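PDB 5KMX: putative uncharacterized protein TCIL3000_10_9440 from Trypanosoma congolense, which is of unknown biochemical function but, as an insect-stage surface antigen with a transmembrane helix and a bilobed ectodomain, is a putative sensor. Local coordinates for residues A[38-43]-A[56-61]; A[93-98]-A[149-154]; A[153-158]-A[196-201]. All blocks are in the same frame, centred on the assembly; numbering follows the deposited sequence.

Contact 1 (A[38-43]-A[56-61]); sequences ASVRRR and VYTEAT
Ser39 faces Glu59 and Arg41 faces Tyr57 as the two hydrogen-bonded pairs of an antiparallel register, each pair exchanging two backbone bonds. Ser39 N reaches Glu59 O at 2.9 Å, and the return bond runs from Glu59 N to Ser39 O. Between these pairs CA-H groups approach the same carbonyls, for instance Thr58 CA to Ser39 O at 3.4 Å.

Electrostatic contacts gather on the face of Arg41, Tyr57 and Glu59. Arg41 NH1 lies 3.0 Å from Glu59 OE1, a salt bridge in which the oxygen stands over the guanidinium face and no N-H points at it. Glu59 folds back to get there: its CG sits between the backbone N and carbonyl carbon (chi1 62°), and the chain bends again at chi2. Its second oxygen, OE2, is bound by Asn199.

Aromatic contacts centre on Tyr57. Arg41 CB rests over the ring face, 4.2 Å from the centroid, as a CH-pi contact, while the Arg43 guanidinium, almost perpendicular to the ring, meets its OH with one face. Arg201 adds a cation-pi interaction.

Apolar packing occupies the other side of the sheet, where Val40 CG1 touches Val56 CG1 at 3.7 Å and Arg42 CG touches Val56 CG2. Thr58 OG1 there is hydrogen-bonded to Trp29 O. The whole is a twisted antiparallel beta hairpin, strands 36-45 and 53-63, within the mixed sheet of this bilobed ectodomain.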
loop_
_atom_site.group_PDB
_atom_site.type_symbol
_atom_site.label_atom_id
_atom_site.label_comp_id
_atom_site.label_asym_id
_atom_site.label_seq_id
_atom_site.Cartn_x
_atom_site.Cartn_y
_atom_site.Cartn_z
ATOM N N ALA A 38 -6.201 -8.184 -17.041
ATOM C CA ALA A 38 -6.277 -6.941 -16.282
ATOM C C ALA A 38 -7.527 -6.147 -16.650
ATOM O O ALA A 38 -7.998 -6.206 -17.786
ATOM C CB ALA A 38 -5.032 -6.106 -16.517
ATOM N N SER A 39 -8.053 -5.404 -15.680
ATOM C CA SER A 39 -9.221 -4.556 -15.893
ATOM C C SER A 39 -8.963 -3.149 -15.370
ATOM O O SER A 39 -8.604 -2.966 -14.206
ATOM C CB SER A 39 -10.453 -5.148 -15.206
ATOM O OG SER A 39 -10.810 -6.392 -15.781
ATOM N N VAL A 40 -9.145 -2.157 -16.235
ATOM C CA VAL A 40 -8.982 -0.765 -15.840
ATOM C C VAL A 40 -10.162 -0.332 -14.980
ATOM O O VAL A 40 -11.319 -0.558 -15.339
ATOM C CB VAL A 40 -8.865 0.167 -17.057
ATOM C CG1 VAL A 40 -8.689 1.610 -16.606
ATOM C CG2 VAL A 40 -7.701 -0.261 -17.942
ATOM N N ARG A 41 -9.857 0.298 -13.850
ATOM C CA ARG A 41 -10.875 0.732 -12.902
ATOM C C ARG A 41 -10.794 2.231 -12.652
ATOM O O ARG A 41 -9.814 2.723 -12.094
ATOM C CB ARG A 41 -10.729 -0.026 -11.581
ATOM C CG ARG A 41 -11.033 -1.511 -11.683
ATOM C CD ARG A 41 -12.530 -1.767 -11.707
ATOM N NE ARG A 41 -12.851 -3.100 -12.207
ATOM C CZ ARG A 41 -12.758 -4.217 -11.492
ATOM N NH1 ARG A 41 -12.341 -4.177 -10.232
ATOM N NH2 ARG A 41 -13.077 -5.380 -12.041
ATOM N N ARG A 42 -11.828 2.948 -13.077
ATOM C CA ARG A 42 -11.945 4.372 -12.799
ATOM C C ARG A 42 -12.810 4.565 -11.560
ATOM O O ARG A 42 -14.000 4.253 -11.570
ATOM C CB ARG A 42 -12.541 5.114 -14.000
ATOM C CG ARG A 42 -12.553 6.631 -13.861
ATOM C CD ARG A 42 -13.854 7.144 -13.261
ATOM N NE ARG A 42 -13.811 8.581 -13.007
ATOM C CZ ARG A 42 -14.727 9.244 -12.306
ATOM N NH1 ARG A 42 -15.762 8.601 -11.781
ATOM N NH2 ARG A 42 -14.607 10.552 -12.125
ATOM N N ARG A 43 -12.201 5.075 -10.494
ATOM C CA ARG A 43 -12.907 5.313 -9.241
ATOM C C ARG A 43 -12.683 6.746 -8.779
ATOM O O ARG A 43 -11.910 7.487 -9.390
ATOM C CB ARG A 43 -12.445 4.324 -8.169
ATOM C CG ARG A 43 -12.479 2.877 -8.631
ATOM C CD ARG A 43 -12.798 1.922 -7.492
ATOM N NE ARG A 43 -11.765 1.915 -6.461
ATOM C CZ ARG A 43 -11.769 1.106 -5.405
ATOM N NH1 ARG A 43 -12.752 0.232 -5.236
ATOM N NH2 ARG A 43 -10.787 1.169 -4.516
ATOM N N VAL A 56 -7.446 6.398 -11.330
ATOM C CA VAL A 56 -7.548 5.318 -12.308
ATOM C C VAL A 56 -6.348 4.376 -12.248
ATOM O O VAL A 56 -5.197 4.811 -12.195
ATOM C CB VAL A 56 -7.678 5.877 -13.738
ATOM C CG1 VAL A 56 -7.889 4.746 -14.738
ATOM C CG2 VAL A 56 -8.831 6.867 -13.811
ATOM N N TYR A 57 -6.642 3.080 -12.270
ATOM C CA TYR A 57 -5.620 2.046 -12.242
ATOM C C TYR A 57 -6.136 0.789 -12.931
ATOM O O TYR A 57 -7.345 0.617 -13.091
ATOM C CB TYR A 57 -5.217 1.731 -10.801
ATOM C CG TYR A 57 -6.359 1.225 -9.947
ATOM C CD1 TYR A 57 -6.701 -0.121 -9.939
ATOM C CD2 TYR A 57 -7.096 2.091 -9.148
ATOM C CE1 TYR A 57 -7.745 -0.589 -9.164
ATOM C CE2 TYR A 57 -8.140 1.632 -8.367
ATOM C CZ TYR A 57 -8.459 0.291 -8.380
ATOM O OH TYR A 57 -9.496 -0.173 -7.605
ATOM N N THR A 58 -5.219 -0.081 -13.341
ATOM C CA THR A 58 -5.579 -1.381 -13.892
ATOM C C THR A 58 -5.256 -2.444 -12.845
ATOM O O THR A 58 -4.279 -2.311 -12.105
ATOM C CB THR A 58 -4.834 -1.670 -15.213
ATOM O OG1 THR A 58 -5.345 -2.870 -15.807
ATOM C CG2 THR A 58 -3.339 -1.813 -14.977
ATOM N N GLU A 59 -6.074 -3.489 -12.773
ATOM C CA GLU A 59 -5.955 -4.461 -11.690
ATOM C C GLU A 59 -6.360 -5.878 -12.078
ATOM O O GLU A 59 -6.948 -6.112 -13.134
ATOM C CB GLU A 59 -6.798 -4.008 -10.489
ATOM C CG GLU A 59 -8.302 -3.912 -10.760
ATOM C CD GLU A 59 -9.009 -5.262 -10.742
ATOM O OE1 GLU A 59 -9.945 -5.451 -11.547
ATOM O OE2 GLU A 59 -8.636 -6.130 -9.924
ATOM N N ALA A 60 -6.039 -6.815 -11.194
ATOM C CA ALA A 60 -6.459 -8.201 -11.327
ATOM C C ALA A 60 -6.340 -8.892 -9.974
ATOM O O ALA A 60 -5.639 -8.410 -9.084
ATOM C CB ALA A 60 -5.623 -8.921 -12.372
ATOM N N THR A 61 -7.035 -10.015 -9.825
ATOM C CA THR A 61 -6.954 -10.819 -8.611
ATOM C C THR A 61 -6.108 -12.057 -8.878
ATOM O O THR A 61 -6.498 -12.926 -9.656
ATOM C CB THR A 61 -8.351 -11.242 -8.114
ATOM O OG1 THR A 61 -9.121 -10.078 -7.795
ATOM C CG2 THR A 61 -8.239 -12.120 -6.876
#

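Contact 2 (A[93-98]-A[149-154]); sequences VKREKW and CKQNVY. With SO4 (sulfate ion), chain G.
Arg95 and Gln151 run side by side on one face of an antiparallel pair and join at their ends. Arg95 NH1 donates to Gln151 OE1 at 2.7 Å, with the oxygen close to the guanidinium plane though the amide plane is turned 53° from it. Gln151 is extended beyond CG, which carries its amide out to the level of the guanidinium. Also at the guanidinium edge, Arg95 NH2 donates to sulfate O4 at 2.9 Å, so two bonds near its plane fix the rotation of the group.

Lys97 CG lies over one guanidinium face, and the chain, bent at chi2 and chi3, brings Lys97 NZ to sulfate O2 at 3.0 Å. The two cations thus share an anion that probably came from the crystallisation liquor.

Further along this face, Val93 CG2 meets Val153 CG2 at 3.6 Å, and both valines pack on Tyr190. On the reverse face Lys94 lies beside Asn152, with Lys94 CE 3.3 Å from Asn152 OD1.

Paired backbone bonds at Val93-Val153, Arg95-Gln151 and Lys97-Cys149 set this register. Beyond them, the disulfide of Cys149 with Cys126 ties the pair to helix 116-128. Strands 85-100 and 145-165 here make a long, twisted antiparallel pair that probably connects the two lobes of this ectodomain.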
loop_
_atom_site.group_PDB
_atom_site.type_symbol
_atom_site.label_atom_id
_atom_site.label_comp_id
_atom_site.label_asym_id
_atom_site.label_seq_id
_atom_site.Cartn_x
_atom_site.Cartn_y
_atom_site.Cartn_z
ATOM N N VAL A 93 5.354 -9.921 6.316
ATOM C CA VAL A 93 6.248 -8.914 6.872
ATOM C C VAL A 93 5.846 -8.625 8.316
ATOM O O VAL A 93 4.826 -9.123 8.795
ATOM C CB VAL A 93 6.225 -7.604 6.054
ATOM C CG1 VAL A 93 6.637 -7.870 4.613
ATOM C CG2 VAL A 93 4.850 -6.951 6.110
ATOM N N LYS A 94 6.651 -7.818 9.001
ATOM C CA LYS A 94 6.405 -7.489 10.400
ATOM C C LYS A 94 5.787 -6.102 10.550
ATOM O O LYS A 94 6.120 -5.179 9.805
ATOM C CB LYS A 94 7.707 -7.571 11.199
ATOM C CG LYS A 94 8.209 -8.992 11.422
ATOM C CD LYS A 94 7.498 -9.657 12.591
ATOM C CE LYS A 94 7.980 -11.082 12.803
ATOM N NZ LYS A 94 7.424 -11.677 14.052
ATOM N N ARG A 95 4.887 -5.974 11.520
ATOM C CA ARG A 95 4.222 -4.709 11.821
ATOM C C ARG A 95 4.538 -4.308 13.259
ATOM O O ARG A 95 4.136 -4.993 14.200
ATOM C CB ARG A 95 2.710 -4.839 11.613
ATOM C CG ARG A 95 1.897 -3.588 11.921
ATOM C CD ARG A 95 0.530 -3.962 12.480
ATOM N NE ARG A 95 -0.380 -2.821 12.560
ATOM C CZ ARG A 95 -1.517 -2.815 13.250
ATOM N NH1 ARG A 95 -1.890 -3.886 13.940
ATOM N NH2 ARG A 95 -2.281 -1.733 13.260
ATOM N N GLU A 96 5.260 -3.202 13.424
ATOM C CA GLU A 96 5.673 -2.745 14.747
ATOM C C GLU A 96 4.846 -1.545 15.206
ATOM O O GLU A 96 4.856 -0.491 14.568
ATOM C CB GLU A 96 7.161 -2.392 14.753
ATOM C CG GLU A 96 7.732 -2.190 16.150
ATOM C CD GLU A 96 9.219 -1.906 16.141
ATOM O OE1 GLU A 96 9.862 -2.112 15.090
ATOM O OE2 GLU A 96 9.747 -1.474 17.186
ATOM N N LYS A 97 4.138 -1.720 16.319
ATOM C CA LYS A 97 3.286 -0.674 16.879
ATOM C C LYS A 97 3.663 -0.384 18.330
ATOM O O LYS A 97 3.758 -1.296 19.151
ATOM C CB LYS A 97 1.813 -1.079 16.788
ATOM C CG LYS A 97 1.271 -1.150 15.365
ATOM C CD LYS A 97 1.056 0.234 14.762
ATOM C CE LYS A 97 -0.179 0.916 15.338
ATOM N NZ LYS A 97 -0.382 2.275 14.768
ATOM N N TRP A 98 3.867 0.895 18.633
ATOM C CA TRP A 98 4.304 1.319 19.959
ATOM C C TRP A 98 3.136 1.714 20.854
ATOM O O TRP A 98 2.232 2.434 20.429
ATOM C CB TRP A 98 5.267 2.500 19.842
ATOM C CG TRP A 98 6.623 2.125 19.345
ATOM C CD1 TRP A 98 7.012 1.990 18.045
ATOM C CD2 TRP A 98 7.775 1.841 20.142
ATOM N NE1 TRP A 98 8.338 1.638 17.984
ATOM C CE2 TRP A 98 8.831 1.539 19.259
ATOM C CE3 TRP A 98 8.019 1.810 21.518
ATOM C CZ2 TRP A 98 10.109 1.211 19.707
ATOM C CZ3 TRP A 98 9.286 1.486 21.961
ATOM C CH2 TRP A 98 10.316 1.190 21.059
ATOM N N CYS A 149 4.623 -3.888 20.008
ATOM C CA CYS A 149 4.186 -5.195 19.539
ATOM C C CYS A 149 4.715 -5.457 18.135
ATOM O O CYS A 149 4.577 -4.612 17.253
ATOM C CB CYS A 149 2.659 -5.284 19.544
ATOM S SG CYS A 149 2.003 -6.801 18.814
ATOM N N LYS A 150 5.325 -6.622 17.938
ATOM C CA LYS A 150 5.744 -7.054 16.608
ATOM C C LYS A 150 4.755 -8.086 16.081
ATOM O O LYS A 150 4.661 -9.199 16.599
ATOM C CB LYS A 150 7.163 -7.627 16.630
ATOM C CG LYS A 150 8.239 -6.593 16.330
ATOM C CD LYS A 150 9.548 -7.252 15.937
ATOM C CE LYS A 150 10.523 -6.237 15.364
ATOM N NZ LYS A 150 11.681 -6.884 14.688
ATOM N N GLN A 151 4.022 -7.696 15.044
ATOM C CA GLN A 151 2.895 -8.471 14.545
ATOM C C GLN A 151 3.165 -9.007 13.143
ATOM O O GLN A 151 3.716 -8.304 12.297
ATOM C CB GLN A 151 1.637 -7.601 14.545
ATOM C CG GLN A 151 0.328 -8.358 14.451
ATOM C CD GLN A 151 -0.868 -7.423 14.442
ATOM O OE1 GLN A 151 -0.739 -6.234 14.732
ATOM N NE2 GLN A 151 -2.036 -7.956 14.105
ATOM N N ASN A 152 2.776 -10.256 12.908
ATOM C CA ASN A 152 2.848 -10.840 11.575
ATOM C C ASN A 152 1.637 -10.433 10.746
ATOM O O ASN A 152 0.496 -10.659 11.151
ATOM C CB ASN A 152 2.938 -12.365 11.654
ATOM C CG ASN A 152 4.327 -12.850 12.023
ATOM O OD1 ASN A 152 5.319 -12.451 11.414
ATOM N ND2 ASN A 152 4.402 -13.714 13.028
ATOM N N VAL A 153 1.895 -9.822 9.594
ATOM C CA VAL A 153 0.837 -9.420 8.676
ATOM C C VAL A 153 1.141 -9.958 7.281
ATOM O O VAL A 153 2.305 -10.176 6.935
ATOM C CB VAL A 153 0.676 -7.889 8.631
ATOM C CG1 VAL A 153 0.136 -7.377 9.957
ATOM C CG2 VAL A 153 1.999 -7.214 8.288
ATOM N N TYR A 154 0.095 -10.166 6.485
ATOM C CA TYR A 154 0.216 -10.919 5.242
ATOM C C TYR A 154 -0.389 -10.193 4.044
ATOM O O TYR A 154 -1.428 -9.542 4.157
ATOM C CB TYR A 154 -0.439 -12.286 5.410
ATOM C CG TYR A 154 -0.045 -12.972 6.697
ATOM C CD1 TYR A 154 -0.758 -12.753 7.869
ATOM C CD2 TYR A 154 1.045 -13.828 6.745
ATOM C CE1 TYR A 154 -0.401 -13.371 9.049
ATOM C CE2 TYR A 154 1.409 -14.454 7.922
ATOM C CZ TYR A 154 0.683 -14.221 9.071
ATOM O OH TYR A 154 1.039 -14.840 10.248
HETATM S S SO4 G . -2.105 1.840 11.580
HETATM O O1 SO4 G . -2.795 2.605 10.545
HETATM O O2 SO4 G . -2.696 2.135 12.882
HETATM O O3 SO4 G . -0.691 2.208 11.592
HETATM O O4 SO4 G . -2.237 0.413 11.299
#

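Contact 3 (A[153-158]-A[196-201]); sequences VYLATL and SSVNVR
Arg201 turns its flat guanidinium obliquely to the methyl of Thr157, while Asn199 OD1 lies at the edge of the group, in its plane. Thr157 CG2 stands anti to the backbone N (chi1 of OG1 -52°), which directs the methyl across the strands to Arg201 CD at 3.8 Å and, equally far, to Asn199 OD1. The polar end of Arg201 is engaged outside this pair of segments, where Arg201 NH1 is hydrogen-bonded to Tyr203 OH.

Apolar contacts gather around Val198. Leu155 CD2 meets Val198 CG1 at 4.0 Å, the two side chains crossing at about a right angle, and Leu158 CB leans on the same methyl from farther along.

Beneath the side chains, Asn199 is gripped at both its backbone ends, its N donating to Ala156 O at 2.8 Å and its O accepting from Leu158 N at 2.7 Å. Arg201 N then returns to Leu158 O, giving the staggered pattern of parallel strands. On its other edge strand 145-165 has a classic beta bulge, Ala156 and Thr157 both facing Gly189. Strands 145-165 and 197-204 make the parallel pair in an otherwise antiparallel mixed sheet.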
loop_
_atom_site.group_PDB
_atom_site.type_symbol
_atom_site.label_atom_id
_atom_site.label_comp_id
_atom_site.label_asym_id
_atom_site.label_seq_id
_atom_site.Cartn_x
_atom_site.Cartn_y
_atom_site.Cartn_z
ATOM N N VAL A 153 1.895 -9.822 9.594
ATOM C CA VAL A 153 0.837 -9.420 8.676
ATOM C C VAL A 153 1.141 -9.958 7.281
ATOM O O VAL A 153 2.305 -10.176 6.935
ATOM C CB VAL A 153 0.676 -7.889 8.631
ATOM C CG1 VAL A 153 0.136 -7.377 9.957
ATOM C CG2 VAL A 153 1.999 -7.214 8.288
ATOM N N TYR A 154 0.095 -10.166 6.485
ATOM C CA TYR A 154 0.216 -10.919 5.242
ATOM C C TYR A 154 -0.389 -10.193 4.044
ATOM O O TYR A 154 -1.428 -9.542 4.157
ATOM C CB TYR A 154 -0.439 -12.286 5.410
ATOM C CG TYR A 154 -0.045 -12.972 6.697
ATOM C CD1 TYR A 154 -0.758 -12.753 7.869
ATOM C CD2 TYR A 154 1.045 -13.828 6.745
ATOM C CE1 TYR A 154 -0.401 -13.371 9.049
ATOM C CE2 TYR A 154 1.409 -14.454 7.922
ATOM C CZ TYR A 154 0.683 -14.221 9.071
ATOM O OH TYR A 154 1.039 -14.840 10.248
ATOM N N LEU A 155 0.268 -10.335 2.896
ATOM C CA LEU A 155 -0.061 -9.568 1.698
ATOM C C LEU A 155 -1.475 -9.836 1.189
ATOM O O LEU A 155 -1.864 -10.985 0.979
ATOM C CB LEU A 155 0.951 -9.876 0.591
ATOM C CG LEU A 155 0.891 -9.007 -0.668
ATOM C CD1 LEU A 155 1.281 -7.568 -0.360
ATOM C CD2 LEU A 155 1.787 -9.592 -1.752
ATOM N N ALA A 156 -2.231 -8.759 0.992
ATOM C CA ALA A 156 -3.599 -8.840 0.491
ATOM C C ALA A 156 -3.750 -8.035 -0.795
ATOM O O ALA A 156 -4.346 -8.506 -1.765
ATOM C CB ALA A 156 -4.579 -8.340 1.541
ATOM N N THR A 157 -3.207 -6.820 -0.792
ATOM C CA THR A 157 -3.299 -5.929 -1.944
ATOM C C THR A 157 -1.925 -5.375 -2.314
ATOM O O THR A 157 -1.191 -4.888 -1.452
ATOM C CB THR A 157 -4.263 -4.762 -1.670
ATOM O OG1 THR A 157 -5.517 -5.276 -1.204
ATOM C CG2 THR A 157 -4.492 -3.949 -2.934
ATOM N N LEU A 158 -1.594 -5.451 -3.601
ATOM C CA LEU A 158 -0.285 -5.045 -4.103
ATOM C C LEU A 158 -0.404 -3.864 -5.063
ATOM O O LEU A 158 -1.049 -3.970 -6.108
ATOM C CB LEU A 158 0.401 -6.220 -4.803
ATOM C CG LEU A 158 1.832 -5.985 -5.293
ATOM C CD1 LEU A 158 2.783 -5.820 -4.119
ATOM C CD2 LEU A 158 2.280 -7.122 -6.197
ATOM N N SER A 196 -6.489 -16.165 0.339
ATOM C CA SER A 196 -6.108 -17.177 -0.642
ATOM C C SER A 196 -5.684 -16.542 -1.964
ATOM O O SER A 196 -5.110 -17.211 -2.824
ATOM C CB SER A 196 -7.264 -18.149 -0.879
ATOM O OG SER A 196 -8.456 -17.449 -1.194
ATOM N N SER A 197 -5.969 -15.252 -2.118
ATOM C CA SER A 197 -5.621 -14.527 -3.333
ATOM C C SER A 197 -5.136 -13.117 -3.005
ATOM O O SER A 197 -5.492 -12.553 -1.967
ATOM C CB SER A 197 -6.821 -14.460 -4.279
ATOM O OG SER A 197 -7.821 -13.593 -3.773
ATOM N N VAL A 198 -4.319 -12.563 -3.896
ATOM C CA VAL A 198 -3.794 -11.210 -3.743
ATOM C C VAL A 198 -4.290 -10.316 -4.875
ATOM O O VAL A 198 -4.254 -10.702 -6.042
ATOM C CB VAL A 198 -2.253 -11.205 -3.723
ATOM C CG1 VAL A 198 -1.718 -9.780 -3.644
ATOM C CG2 VAL A 198 -1.736 -12.035 -2.557
ATOM N N ASN A 199 -4.741 -9.117 -4.519
ATOM C CA ASN A 199 -5.227 -8.153 -5.497
ATOM C C ASN A 199 -4.110 -7.219 -5.953
ATOM O O ASN A 199 -3.547 -6.475 -5.150
ATOM C CB ASN A 199 -6.388 -7.349 -4.908
ATOM C CG ASN A 199 -6.952 -6.335 -5.886
ATOM O OD1 ASN A 199 -6.945 -5.135 -5.621
ATOM N ND2 ASN A 199 -7.444 -6.815 -7.024
ATOM N N VAL A 200 -3.797 -7.260 -7.246
ATOM C CA VAL A 200 -2.711 -6.459 -7.803
ATOM C C VAL A 200 -3.259 -5.236 -8.528
ATOM O O VAL A 200 -4.271 -5.319 -9.220
ATOM C CB VAL A 200 -1.846 -7.287 -8.774
ATOM C CG1 VAL A 200 -0.699 -6.447 -9.320
ATOM C CG2 VAL A 200 -1.311 -8.529 -8.074
ATOM N N ARG A 201 -2.575 -4.106 -8.368
ATOM C CA ARG A 201 -2.988 -2.845 -8.975
ATOM C C ARG A 201 -1.788 -2.081 -9.528
ATOM O O ARG A 201 -0.741 -2.008 -8.884
ATOM C CB ARG A 201 -3.737 -1.986 -7.953
ATOM C CG ARG A 201 -5.111 -2.531 -7.590
ATOM C CD ARG A 201 -5.485 -2.274 -6.143
ATOM N NE ARG A 201 -5.867 -0.887 -5.889
ATOM C CZ ARG A 201 -6.843 -0.514 -5.061
ATOM N NH1 ARG A 201 -7.113 0.773 -4.896
ATOM N NH2 ARG A 201 -7.558 -1.417 -4.401
#

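A single continuous sheet carries all three contacts, and the order of its strands explains their spacing. Contacts 1 and 3 are neighbours, their centres 14 Å apart, because strand 53-63 lies beside strand 197-204: Ala60 O and Val200 N, 2.8 Å apart, probably form a hydrogen bond. Contacts 2 and 3 are linked differently, through Val153 and Tyr154, which belong to both, and their centres lie 16 Å apart. Contacts 1 and 2 do not touch, with centres 29 Å apart on opposite sides of the chain's centre. Contact 3 thus joins the hairpin of contact 1 to strand 145-165, which also carries contact 2; the sulfate there probably came from the crystallisation liquor.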